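DNA mismatch repair protein MutS (Thermus aquaticus, PDB 1EWQ) recognises mismatched base pairs in DNA at the start of mismatch repair and has a weak ATPase activity. Local coordinates at residues E169-R174 with L252-L257; L276-T281 with L533-V538; R280-R285 with L329-R334; Y623-A628 with A647-E652; V680-H685 with L703-L708. One frame throughout, in Å; residues are numbered along the deposited sequence.

Overall arrangement
From the N terminus, contact 1 comes first: it closes a loop of 77 residues and brings helix 163-173 of MutS domain II against the start of helix 254-259. Contacts 2 and 3 then open from one place, since 276-281 and 280-285 share Arg-280 and Thr-281. Contact 3 closes after 43 residues at 329-334, starting from the same place and ending within the 251-residue loop that contact 2 closes on helix 514-540. Contacts 4 and 5 follow in series as short closures within MutS domain V, where Leu-650 packs on Leu-684. Contact 4 also touches contact 1 through Pro-253 and Tyr-623, which brings the sheet of MutS domain V against the start of helix 254-259.

Contact 1: residues E169-R174 with L252-L257; sequences ELFRHR and LPEATL. With EDO (1,2-ethanediol), chain G.
The Phe-171 ring is covered on both faces: Glu-254 crosses one, its carboxylate plane 16° from the ring plane, and CD of Arg-174 lies over the other, while CD1 of Leu-257 meets the edge. Here two helix ends meet, the last turns of helix 163-173 in MutS domain II and the first turn of helix 254-259, with Pro-253 at its N-cap. Phe-171 reaches across to that first turn because its chi1 (-175°) swings CG away from the backbone N; its CD2 lies 3.9 Å from CD1 of Leu-257. The Glu-254 carboxylate lies flat over the CD1 side of the ring and is paired with Arg-197 and Arg-258. The second flat group, the Arg-172 guanidinium, carries the 1,2-ethanediol on one face, with the Glu-169 carboxylate at its edge. Arg-172 NH1 forms a salt bridge with OE2 of Glu-169 at 2.6 Å, nearly straight (164°) and in the guanidinium plane. NH2 binds the backbone oxygen of Met-250 and lies 3.7 Å from CB of Leu-252. The side chain, bent at chi3, thus runs from Glu-169 to Leu-252, and its CB also touches CD1 of Leu-257 at 3.8 Å. A leucine in place of Arg-172 would probably leave the buried Glu-169 carboxylate without its ion-pair mate and the Met-250 oxygen without this donor. The diol, probably from the crystallisation liquor, bridges the same gap: its O2 donates to the Leu-252 carbonyl oxygen at 2.7 Å and lies 2.9 Å from NE of Arg-172.

Contact 2: residues L276-T281 with L533-V538; sequences LDETRT and LAEVAV
A loop that links two helices is laid here against the side of a long one: 276-281 runs from the end of helix 272-276 to the start of helix 282-293, and Val-536 of helix 514-540 faces it. CG2 of Val-536 is the methyl that touches the loop. It sits 3.1 Å from the backbone oxygen of Leu-276 and 3.3 Å from CG of Glu-278. One turn earlier on the helix, CD2 of Leu-533 meets CD2 of Leu-276 at 3.4 Å, a tight methyl contact. The loop belongs to the helical MutS domain III and contains an Asx turn, in which the Thr-279 backbone N donates to OD1 of Asp-277, an atom less surely placed. Glu-278 extends over the helix with CG anti to its carbonyl carbon (chi1 -55°), laying OE1 3.0 Å from CG of Glu-535. The two carboxylates stay clear of each other, OE1 of Glu-278 being 4.9 Å from OE2 of Glu-535; their like charges are probably offset by arginines. Glu-278 pairs with Arg-539, and Glu-535 with Arg-319 and Arg-323. Arg-323 also donates to the Glu-278 backbone oxygen.

Contact 3: residues R280-R285 with L329-R334; sequences RTAPGR and LADLER
Pro-283, Thr-281 and Asp-331 carry most of this meeting of two helix starts. The Pro-283 ring lies obliquely on the Asp-331 carboxylate, its CG 3.5 Å from OD1, while CB of Ala-282 reaches OD2 of the same group at 3.5 Å. That carboxylate also works within its own segment. As N-cap of helix 332-340, Asp-331 takes a straight bond (173°) at OD1 from the Arg-334 backbone N at 2.9 Å, coming from above the carboxylate plane, and a weak one from Glu-333 N. Its OD2 is paired with Arg-286, which also binds Glu-333. Thr-281 does the same for helix 282-293. With chi1 at 66°, OG1 is turned back to accept from Gly-284 N at 3.2 Å, and it is hydrogen-bonded to Asp-528 as well; CG2 is left to pack 4.0 Å from CB of Leu-329. A water joins the backbones, accepting from Ala-282 N and donating to Leu-329 O, both at 3.1 Å. Within MutS domain III, helix 514-540 packs against both segments, touching Pro-283 through Ala-525 and Leu-329 through Leu-524, and helix 346-366 covers Leu-329 and Ala-330.

Contact 4: residues Y623-A628 with A647-E652; sequences YTRIGA and ALILKE
Ile-649 is the first residue of 647-652 to reach the strand, lying over Tyr-623, Thr-624 and Arg-625. In this P-loop NTPase domain, helix 638-652 packs on the outermost strand, 621-625, of a mixed sheet; the short strand and helix axes run nearly antiparallel, at 159° and 9.0 Å. The Ile-649 branches divide the work: CG2 touches CB of Tyr-623 at 4.0 Å, and CD1 reaches on to CB of Arg-625 at 3.7 Å. The guanidinium of Arg-625 turns away to a salt bridge with Glu-645. Leu-650 and Lys-651 face elsewhere, both meeting the second subunit: Leu-650 packs on its Leu-747 and Lys-651 binds its Gly-746 oxygen. At the helix end, Glu-652 folds over the phenol. Its CG stands between the backbone N and carbonyl carbon (chi1 66°), which sets CG over one ring face, 3.6 Å from the Tyr-623 centroid in a CH-pi contact, with the carboxylate plane tilted 23° from the ring. Losing the phenol, as with an alanine at Tyr-623, is likely to open a gap beneath Glu-652 and leave the two bridging waters without that partner. Of these waters, one accepts from Tyr-623 OH at 2.6 Å and donates to Glu-652 O; the other donates both to Tyr-623 OH and, at 2.7 Å, to Glu-652 OE1.

Contact 5: residues V680-H685 with L703-L708; sequences VAEALH and LGLPRL
His-685 is sandwiched between two residues of 703-708. On one face the Arg-707 guanidinium lies flat, centres 4.0 Å apart and planes at 11°; on the opposite face CB of Leu-705 makes a CH-pi contact, 3.8 Å from the ring centroid. Pro-706 comes up obliquely, its CD 3.5 Å from NE2 of His-685. The stack is fixed by a bond to the same histidine's backbone: Arg-707 NH2 donates to His-685 O at 2.9 Å, nearly straight at 170°; the oxygen lies in the guanidinium plane of Arg-707, while NH2 stands above the carbonyl plane of His-685. A bend at chi3 (-62°) folds the arginine back over the ring to reach both. The three partners are brought to the ring by a type I beta turn, 705-708, closed by Leu-708 N to Leu-705 O and leading into strand 708-716 of the P-loop NTPase domain's sheet; Gly-704 centres an inverse gamma turn ahead of it. Farther up helix 670-687, CD1 of Leu-705 meets CG of Glu-682 at 4.2 Å, and CD1 of Leu-703 touches CB of Ala-681 at 4.5 Å. The Glu-682 carboxylate pairs with Arg-754 of the second subunit. Next to them, Leu-578 of the central strand 578-582 packs against Ala-681, Leu-705 and Leu-708 and shares a backbone hydrogen bond with Arg-707.

Contact 1: residues E169-R174 with L252-L257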
# COMPACT_ATOMS: atom_id res chain seq x y z
N GLU C 169 8.25 21.66 15.21
CA GLU C 169 6.92 22.04 15.65
C GLU C 169 5.89 21.46 14.71
O GLU C 169 4.83 21.02 15.13
CB GLU C 169 6.75 23.56 15.69
CG GLU C 169 6.90 24.19 17.05
CD GLU C 169 6.06 23.51 18.12
OE1 GLU C 169 4.82 23.59 18.10
OE2 GLU C 169 6.66 22.88 19.00
N LEU C 170 6.22 21.48 13.42
CA LEU C 170 5.32 20.96 12.40
C LEU C 170 5.16 19.45 12.57
O LEU C 170 4.04 18.93 12.59
CB LEU C 170 5.87 21.29 11.00
CG LEU C 170 5.03 21.07 9.73
CD1 LEU C 170 4.68 19.61 9.60
CD2 LEU C 170 3.78 21.90 9.78
N PHE C 171 6.27 18.74 12.74
CA PHE C 171 6.21 17.29 12.89
C PHE C 171 5.39 16.80 14.09
O PHE C 171 4.60 15.87 13.95
CB PHE C 171 7.61 16.70 12.99
CG PHE C 171 7.61 15.21 13.02
CD1 PHE C 171 7.57 14.49 11.83
CD2 PHE C 171 7.58 14.53 14.22
CE1 PHE C 171 7.51 13.11 11.85
CE2 PHE C 171 7.52 13.13 14.25
CZ PHE C 171 7.49 12.43 13.06
N ARG C 172 5.59 17.39 15.26
CA ARG C 172 4.84 16.94 16.42
C ARG C 172 3.32 17.08 16.22
O ARG C 172 2.55 16.45 16.92
CB ARG C 172 5.29 17.69 17.70
CG ARG C 172 5.68 19.14 17.50
CD ARG C 172 5.75 20.00 18.78
NE ARG C 172 6.18 19.30 20.00
CZ ARG C 172 6.79 19.90 21.02
NH1 ARG C 172 7.06 21.20 20.96
NH2 ARG C 172 7.11 19.22 22.12
N HIS C 173 2.90 17.90 15.26
CA HIS C 173 1.46 18.07 15.01
C HIS C 173 0.95 17.18 13.90
O HIS C 173 -0.26 16.99 13.77
CB HIS C 173 1.14 19.52 14.67
CG HIS C 173 1.26 20.46 15.83
ND1 HIS C 173 0.23 20.70 16.71
CD2 HIS C 173 2.31 21.19 16.27
CE1 HIS C 173 0.64 21.53 17.65
NE2 HIS C 173 1.90 21.84 17.40
N ARG C 174 1.86 16.61 13.11
CA ARG C 174 1.49 15.74 12.01
C ARG C 174 0.27 16.28 11.25
O ARG C 174 -0.79 15.65 11.22
CB ARG C 174 1.22 14.32 12.53
CG ARG C 174 2.49 13.57 13.00
CD ARG C 174 3.50 13.35 11.84
NE ARG C 174 3.86 14.60 11.19
CZ ARG C 174 4.46 14.72 10.01
NH1 ARG C 174 4.80 13.64 9.30
NH2 ARG C 174 4.70 15.93 9.52
N LEU C 252 10.49 18.17 22.13
CA LEU C 252 10.49 16.80 21.59
C LEU C 252 10.77 16.83 20.08
O LEU C 252 9.86 16.74 19.26
CB LEU C 252 9.14 16.12 21.84
CG LEU C 252 8.77 15.79 23.29
CD1 LEU C 252 7.35 15.24 23.33
CD2 LEU C 252 9.76 14.79 23.87
N PRO C 253 12.05 16.96 19.71
CA PRO C 253 12.43 16.99 18.29
C PRO C 253 11.85 15.80 17.53
O PRO C 253 11.51 14.78 18.13
CB PRO C 253 13.96 16.94 18.34
CG PRO C 253 14.27 17.66 19.60
CD PRO C 253 13.23 17.12 20.57
N GLU C 254 11.74 15.94 16.22
CA GLU C 254 11.24 14.85 15.39
C GLU C 254 12.08 13.59 15.58
O GLU C 254 11.54 12.48 15.69
CB GLU C 254 11.26 15.25 13.91
CG GLU C 254 10.73 14.15 12.98
CD GLU C 254 10.76 14.55 11.51
OE1 GLU C 254 10.52 15.74 11.21
OE2 GLU C 254 11.02 13.66 10.67
N ALA C 255 13.39 13.75 15.61
CA ALA C 255 14.28 12.60 15.78
C ALA C 255 13.92 11.81 17.03
O ALA C 255 13.92 10.58 17.03
CB ALA C 255 15.73 13.07 15.85
N THR C 256 13.61 12.53 18.10
CA THR C 256 13.24 11.94 19.37
C THR C 256 11.89 11.24 19.31
O THR C 256 11.75 10.09 19.74
CB THR C 256 13.19 13.01 20.47
OG1 THR C 256 14.51 13.51 20.71
CG2 THR C 256 12.60 12.44 21.76
N LEU C 257 10.88 11.94 18.80
CA LEU C 257 9.55 11.36 18.68
C LEU C 257 9.62 10.08 17.87
O LEU C 257 8.92 9.12 18.18
CB LEU C 257 8.58 12.35 18.03
CG LEU C 257 8.16 13.53 18.91
CD1 LEU C 257 7.29 14.47 18.12
CD2 LEU C 257 7.41 13.01 20.13
C1 EDO G . 10.59 20.64 20.18
O1 EDO G . 11.81 21.21 19.66
C2 EDO G . 9.56 20.53 19.09
O2 EDO G . 8.98 19.24 19.12

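Contact 2: residues L276-T281 with L533-V538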
# COMPACT_ATOMS: atom_id res chain seq x y z
N LEU C 276 -0.45 3.57 25.97
CA LEU C 276 -0.95 4.50 26.97
C LEU C 276 -2.43 4.79 26.85
O LEU C 276 -3.14 4.93 27.86
CB LEU C 276 -0.20 5.82 26.86
CG LEU C 276 0.39 6.49 28.10
CD1 LEU C 276 0.43 8.00 27.87
CD2 LEU C 276 -0.43 6.15 29.33
N ASP C 277 -2.91 4.88 25.62
CA ASP C 277 -4.29 5.25 25.36
C ASP C 277 -5.42 4.23 25.53
O ASP C 277 -5.59 3.32 24.72
CB ASP C 277 -4.38 5.86 23.96
CG ASP C 277 -5.75 6.39 23.65
OD1 ASP C 277 -6.30 7.10 24.51
OD2 ASP C 277 -6.28 6.10 22.56
N GLU C 278 -6.20 4.42 26.59
CA GLU C 278 -7.35 3.57 26.86
C GLU C 278 -8.54 4.51 27.02
O GLU C 278 -9.52 4.23 27.71
CB GLU C 278 -7.15 2.78 28.15
CG GLU C 278 -5.88 1.97 28.17
CD GLU C 278 -5.94 0.82 29.16
OE1 GLU C 278 -6.81 0.86 30.07
OE2 GLU C 278 -5.12 -0.12 29.04
N THR C 279 -8.41 5.66 26.36
CA THR C 279 -9.43 6.69 26.38
C THR C 279 -10.75 6.18 25.80
O THR C 279 -10.76 5.36 24.90
CB THR C 279 -8.94 7.93 25.60
OG1 THR C 279 -9.84 9.02 25.80
CG2 THR C 279 -8.86 7.64 24.12
N ARG C 280 -11.86 6.68 26.32
CA ARG C 280 -13.17 6.25 25.85
C ARG C 280 -13.82 7.16 24.79
O ARG C 280 -14.62 6.70 23.99
CB ARG C 280 -14.11 6.08 27.04
CG ARG C 280 -13.81 4.81 27.86
CD ARG C 280 -14.04 3.59 26.98
NE ARG C 280 -13.47 2.35 27.51
CZ ARG C 280 -14.10 1.52 28.34
NH1 ARG C 280 -15.34 1.80 28.75
NH2 ARG C 280 -13.50 0.41 28.73
N THR C 281 -13.44 8.43 24.77
CA THR C 281 -14.00 9.37 23.81
C THR C 281 -12.94 9.98 22.88
O THR C 281 -11.75 9.98 23.18
CB THR C 281 -14.70 10.52 24.52
OG1 THR C 281 -13.72 11.28 25.24
CG2 THR C 281 -15.73 9.99 25.50
N LEU C 533 -5.69 7.06 32.25
CA LEU C 533 -4.32 6.91 32.72
C LEU C 533 -4.32 6.06 33.99
O LEU C 533 -3.36 5.33 34.26
CB LEU C 533 -3.68 8.28 33.00
CG LEU C 533 -3.44 9.15 31.76
CD1 LEU C 533 -2.91 10.52 32.16
CD2 LEU C 533 -2.44 8.46 30.85
N ALA C 534 -5.40 6.16 34.77
CA ALA C 534 -5.51 5.37 36.00
C ALA C 534 -5.71 3.92 35.61
O ALA C 534 -5.14 3.02 36.23
CB ALA C 534 -6.69 5.85 36.86
N GLU C 535 -6.51 3.71 34.57
CA GLU C 535 -6.80 2.37 34.06
C GLU C 535 -5.51 1.67 33.65
O GLU C 535 -5.27 0.52 34.03
CB GLU C 535 -7.72 2.47 32.85
CG GLU C 535 -8.47 1.20 32.51
CD GLU C 535 -9.57 0.89 33.52
OE1 GLU C 535 -9.91 1.79 34.32
OE2 GLU C 535 -10.10 -0.23 33.51
N VAL C 536 -4.68 2.37 32.88
CA VAL C 536 -3.41 1.83 32.41
C VAL C 536 -2.50 1.56 33.60
O VAL C 536 -1.83 0.53 33.66
CB VAL C 536 -2.70 2.84 31.46
CG1 VAL C 536 -1.23 2.45 31.29
CG2 VAL C 536 -3.38 2.85 30.11
N ALA C 537 -2.47 2.50 34.53
CA ALA C 537 -1.63 2.37 35.72
C ALA C 537 -1.99 1.12 36.52
O ALA C 537 -1.11 0.38 36.97
CB ALA C 537 -1.77 3.62 36.58
N VAL C 538 -3.29 0.87 36.69
CA VAL C 538 -3.73 -0.30 37.45
C VAL C 538 -3.43 -1.60 36.70
O VAL C 538 -2.95 -2.56 37.28
CB VAL C 538 -5.25 -0.25 37.77
CG1 VAL C 538 -5.68 -1.55 38.44
CG2 VAL C 538 -5.54 0.91 38.69

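Contact 3: residues R280-R285 with L329-R334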
# COMPACT_ATOMS: atom_id res chain seq x y z
N ARG C 280 -11.86 6.68 26.32
CA ARG C 280 -13.17 6.25 25.85
C ARG C 280 -13.82 7.16 24.79
O ARG C 280 -14.62 6.70 23.99
CB ARG C 280 -14.11 6.08 27.04
CG ARG C 280 -13.81 4.81 27.86
CD ARG C 280 -14.04 3.59 26.98
NE ARG C 280 -13.47 2.35 27.51
CZ ARG C 280 -14.10 1.52 28.34
NH1 ARG C 280 -15.34 1.80 28.75
NH2 ARG C 280 -13.50 0.41 28.73
N THR C 281 -13.44 8.43 24.77
CA THR C 281 -14.00 9.37 23.81
C THR C 281 -12.94 9.98 22.88
O THR C 281 -11.75 9.98 23.18
CB THR C 281 -14.70 10.52 24.52
OG1 THR C 281 -13.72 11.28 25.24
CG2 THR C 281 -15.73 9.99 25.50
N ALA C 282 -13.38 10.53 21.75
CA ALA C 282 -12.45 11.13 20.81
C ALA C 282 -11.81 12.38 21.43
O ALA C 282 -10.60 12.56 21.34
CB ALA C 282 -13.15 11.48 19.49
N PRO C 283 -12.62 13.25 22.07
CA PRO C 283 -12.07 14.47 22.69
C PRO C 283 -10.97 14.09 23.70
O PRO C 283 -9.99 14.81 23.87
CB PRO C 283 -13.28 15.10 23.36
CG PRO C 283 -14.43 14.69 22.45
CD PRO C 283 -14.09 13.24 22.14
N GLY C 284 -11.17 12.96 24.36
CA GLY C 284 -10.21 12.46 25.34
C GLY C 284 -8.95 11.97 24.65
O GLY C 284 -7.85 12.30 25.08
N ARG C 285 -9.09 11.19 23.59
CA ARG C 285 -7.90 10.72 22.88
C ARG C 285 -7.12 11.92 22.36
O ARG C 285 -5.89 11.93 22.41
CB ARG C 285 -8.28 9.82 21.69
CG ARG C 285 -7.07 9.36 20.89
CD ARG C 285 -7.43 8.37 19.79
NE ARG C 285 -7.98 7.13 20.35
CZ ARG C 285 -8.47 6.13 19.62
NH1 ARG C 285 -8.48 6.19 18.30
NH2 ARG C 285 -8.97 5.07 20.24
N LEU C 329 -20.50 7.92 24.96
CA LEU C 329 -20.50 9.36 24.69
C LEU C 329 -19.99 9.75 23.30
O LEU C 329 -18.85 9.46 22.94
CB LEU C 329 -19.68 10.10 25.75
CG LEU C 329 -19.98 11.59 25.88
CD1 LEU C 329 -21.34 11.76 26.53
CD2 LEU C 329 -18.91 12.29 26.70
N ALA C 330 -20.83 10.40 22.51
CA ALA C 330 -20.41 10.83 21.18
C ALA C 330 -19.42 12.00 21.34
O ALA C 330 -19.19 12.47 22.45
CB ALA C 330 -21.63 11.27 20.37
N ASP C 331 -18.83 12.43 20.23
CA ASP C 331 -17.86 13.54 20.19
C ASP C 331 -18.66 14.86 20.19
O ASP C 331 -19.02 15.37 19.13
CB ASP C 331 -17.03 13.43 18.91
CG ASP C 331 -15.92 14.48 18.82
OD1 ASP C 331 -16.04 15.56 19.44
OD2 ASP C 331 -14.92 14.21 18.11
N LEU C 332 -18.93 15.40 21.38
CA LEU C 332 -19.71 16.63 21.49
C LEU C 332 -19.03 17.90 20.98
O LEU C 332 -19.70 18.90 20.69
CB LEU C 332 -20.17 16.82 22.93
CG LEU C 332 -21.43 16.03 23.32
CD1 LEU C 332 -21.32 14.59 22.87
CD2 LEU C 332 -21.65 16.14 24.83
N GLU C 333 -17.70 17.86 20.89
CA GLU C 333 -16.95 19.00 20.40
C GLU C 333 -17.14 19.12 18.88
O GLU C 333 -17.43 20.20 18.37
CB GLU C 333 -15.47 18.85 20.77
CG GLU C 333 -14.56 19.86 20.11
CD GLU C 333 -13.15 19.84 20.69
OE1 GLU C 333 -12.63 18.74 20.98
OE2 GLU C 333 -12.56 20.93 20.84
N ARG C 334 -16.99 18.01 18.16
CA ARG C 334 -17.17 18.03 16.71
C ARG C 334 -18.66 18.18 16.36
O ARG C 334 -19.01 18.70 15.30
CB ARG C 334 -16.60 16.76 16.07
CG ARG C 334 -15.12 16.88 15.80
CD ARG C 334 -14.53 15.62 15.20
NE ARG C 334 -13.10 15.81 14.93
CZ ARG C 334 -12.25 14.83 14.70
NH1 ARG C 334 -12.66 13.57 14.70
NH2 ARG C 334 -10.98 15.10 14.44
O HOH W 1 -16.41 10.47 21.39

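Contact 4: residues Y623-A628 with A647-E652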
# COMPACT_ATOMS: atom_id res chain seq x y z
N TYR C 623 16.63 14.70 24.02
CA TYR C 623 17.35 14.67 22.75
C TYR C 623 18.05 13.33 22.53
O TYR C 623 18.93 12.94 23.29
CB TYR C 623 18.38 15.80 22.70
CG TYR C 623 17.78 17.16 22.99
CD1 TYR C 623 17.95 17.78 24.23
CD2 TYR C 623 17.01 17.81 22.02
CE1 TYR C 623 17.36 19.03 24.51
CE2 TYR C 623 16.41 19.05 22.29
CZ TYR C 623 16.59 19.65 23.53
OH TYR C 623 15.98 20.87 23.78
N THR C 624 17.67 12.65 21.45
CA THR C 624 18.23 11.36 21.13
C THR C 624 19.09 11.34 19.87
O THR C 624 18.93 12.17 18.96
CB THR C 624 17.11 10.30 20.94
OG1 THR C 624 16.31 10.65 19.80
CG2 THR C 624 16.22 10.23 22.17
N ARG C 625 20.00 10.37 19.84
CA ARG C 625 20.89 10.11 18.72
C ARG C 625 21.01 8.58 18.82
O ARG C 625 22.03 8.05 19.27
CB ARG C 625 22.25 10.79 18.94
CG ARG C 625 23.12 10.97 17.68
CD ARG C 625 23.39 9.66 16.94
NE ARG C 625 22.24 9.23 16.13
CZ ARG C 625 22.03 7.98 15.73
NH1 ARG C 625 22.87 7.01 16.07
NH2 ARG C 625 20.97 7.69 14.98
N ILE C 626 19.95 7.89 18.42
CA ILE C 626 19.86 6.43 18.51
C ILE C 626 19.52 5.74 17.19
O ILE C 626 18.67 6.21 16.43
CB ILE C 626 18.78 6.00 19.54
CG1 ILE C 626 19.08 6.60 20.91
CG2 ILE C 626 18.73 4.48 19.65
CD1 ILE C 626 17.90 6.51 21.88
N GLY C 627 20.15 4.59 16.95
CA GLY C 627 19.91 3.82 15.74
C GLY C 627 20.22 4.54 14.44
O GLY C 627 21.19 5.29 14.35
N ALA C 628 19.41 4.28 13.42
CA ALA C 628 19.56 4.92 12.11
C ALA C 628 20.97 4.82 11.53
O ALA C 628 21.63 3.77 11.74
CB ALA C 628 19.14 6.39 12.20
N ALA C 647 25.47 17.65 16.53
CA ALA C 647 25.57 19.10 16.51
C ALA C 647 24.26 19.73 16.98
O ALA C 647 24.27 20.57 17.86
CB ALA C 647 25.92 19.60 15.12
N LEU C 648 23.14 19.33 16.39
CA LEU C 648 21.87 19.88 16.80
C LEU C 648 21.69 19.69 18.30
O LEU C 648 21.25 20.60 19.01
CB LEU C 648 20.70 19.22 16.06
CG LEU C 648 20.37 19.71 14.65
CD1 LEU C 648 19.13 19.00 14.15
CD2 LEU C 648 20.14 21.23 14.64
N ILE C 649 22.05 18.50 18.78
CA ILE C 649 21.92 18.21 20.20
C ILE C 649 22.77 19.14 21.06
O ILE C 649 22.29 19.66 22.07
CB ILE C 649 22.28 16.74 20.50
CG1 ILE C 649 21.27 15.82 19.82
CG2 ILE C 649 22.30 16.50 22.00
CD1 ILE C 649 21.58 14.34 19.94
N LEU C 650 24.02 19.36 20.67
CA LEU C 650 24.93 20.22 21.43
C LEU C 650 24.48 21.67 21.46
O LEU C 650 24.76 22.38 22.42
CB LEU C 650 26.35 20.14 20.86
CG LEU C 650 27.05 18.80 21.06
CD1 LEU C 650 28.35 18.76 20.29
CD2 LEU C 650 27.30 18.57 22.53
N LYS C 651 23.79 22.09 20.42
CA LYS C 651 23.32 23.46 20.32
C LYS C 651 22.00 23.72 21.04
O LYS C 651 21.71 24.85 21.44
CB LYS C 651 23.21 23.86 18.85
CG LYS C 651 24.57 23.87 18.15
CD LYS C 651 24.46 24.10 16.65
CE LYS C 651 25.82 23.88 15.97
NZ LYS C 651 25.71 23.83 14.48
N GLU C 652 21.19 22.68 21.23
CA GLU C 652 19.91 22.86 21.91
C GLU C 652 19.93 22.35 23.35
O GLU C 652 19.17 22.84 24.18
CB GLU C 652 18.79 22.19 21.11
CG GLU C 652 18.85 20.66 21.00
CD GLU C 652 17.96 20.10 19.87
OE1 GLU C 652 17.11 20.84 19.33
OE2 GLU C 652 18.12 18.90 19.53
O HOH W 2 16.60 22.47 25.73
O HOH W 3 15.31 21.79 21.14

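Contact 5: residues V680-H685 with L703-L708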
# COMPACT_ATOMS: atom_id res chain seq x y z
N VAL C 680 32.87 15.17 22.46
CA VAL C 680 31.42 15.26 22.60
C VAL C 680 31.04 14.94 24.04
O VAL C 680 30.23 15.63 24.64
CB VAL C 680 30.71 14.27 21.65
CG1 VAL C 680 29.22 14.21 21.98
CG2 VAL C 680 30.91 14.71 20.19
N ALA C 681 31.65 13.89 24.60
CA ALA C 681 31.36 13.51 25.98
C ALA C 681 31.70 14.64 26.95
O ALA C 681 30.90 14.98 27.83
CB ALA C 681 32.14 12.25 26.37
N GLU C 682 32.87 15.25 26.78
CA GLU C 682 33.29 16.34 27.66
C GLU C 682 32.37 17.54 27.58
O GLU C 682 32.06 18.18 28.60
CB GLU C 682 34.73 16.77 27.34
CG GLU C 682 35.77 15.67 27.52
CD GLU C 682 37.20 16.14 27.26
OE1 GLU C 682 37.38 17.12 26.50
OE2 GLU C 682 38.13 15.52 27.80
N ALA C 683 31.93 17.87 26.36
CA ALA C 683 31.05 19.02 26.19
C ALA C 683 29.71 18.78 26.87
O ALA C 683 29.14 19.69 27.47
CB ALA C 683 30.84 19.32 24.70
N LEU C 684 29.20 17.55 26.80
CA LEU C 684 27.93 17.26 27.44
C LEU C 684 28.12 17.22 28.95
O LEU C 684 27.21 17.53 29.72
CB LEU C 684 27.34 15.95 26.91
CG LEU C 684 26.62 16.13 25.57
CD1 LEU C 684 26.35 14.79 24.91
CD2 LEU C 684 25.32 16.89 25.81
N HIS C 685 29.32 16.83 29.38
CA HIS C 685 29.64 16.80 30.80
C HIS C 685 29.66 18.26 31.29
O HIS C 685 29.03 18.59 32.30
CB HIS C 685 31.01 16.15 31.03
CG HIS C 685 31.54 16.33 32.41
ND1 HIS C 685 31.23 15.47 33.45
CD2 HIS C 685 32.33 17.29 32.94
CE1 HIS C 685 31.82 15.89 34.55
NE2 HIS C 685 32.49 16.99 34.27
N LEU C 703 37.91 8.65 31.49
CA LEU C 703 38.20 10.07 31.40
C LEU C 703 38.28 10.72 32.78
O LEU C 703 37.74 10.20 33.76
CB LEU C 703 37.14 10.77 30.55
CG LEU C 703 37.05 10.24 29.12
CD1 LEU C 703 35.93 10.94 28.37
CD2 LEU C 703 38.38 10.45 28.42
N GLY C 704 38.97 11.86 32.86
CA GLY C 704 39.10 12.56 34.13
C GLY C 704 37.99 13.60 34.29
O GLY C 704 38.26 14.81 34.31
N LEU C 705 36.75 13.11 34.38
CA LEU C 705 35.59 13.97 34.53
C LEU C 705 34.92 13.65 35.86
O LEU C 705 34.61 12.49 36.16
CB LEU C 705 34.63 13.74 33.36
CG LEU C 705 35.26 14.01 31.98
CD1 LEU C 705 34.27 13.71 30.88
CD2 LEU C 705 35.72 15.47 31.90
N PRO C 706 34.71 14.68 36.70
CA PRO C 706 34.09 14.54 38.02
C PRO C 706 32.67 13.99 38.06
O PRO C 706 32.30 13.31 39.02
CB PRO C 706 34.18 15.95 38.59
CG PRO C 706 34.16 16.81 37.38
CD PRO C 706 35.07 16.08 36.44
N ARG C 707 31.88 14.28 37.04
CA ARG C 707 30.51 13.80 37.01
C ARG C 707 30.31 12.66 36.02
O ARG C 707 29.19 12.40 35.57
CB ARG C 707 29.56 14.96 36.69
CG ARG C 707 29.51 16.05 37.76
CD ARG C 707 28.55 17.16 37.36
NE ARG C 707 28.95 17.84 36.12
CZ ARG C 707 29.87 18.80 36.05
NH1 ARG C 707 30.49 19.23 37.14
NH2 ARG C 707 30.17 19.33 34.87
N LEU C 708 31.39 11.97 35.68
CA LEU C 708 31.31 10.84 34.76
C LEU C 708 31.02 9.60 35.59
O LEU C 708 31.72 9.32 36.57
CB LEU C 708 32.61 10.67 33.98
CG LEU C 708 32.70 9.55 32.93
CD1 LEU C 708 33.95 9.74 32.06
CD2 LEU C 708 32.75 8.19 33.60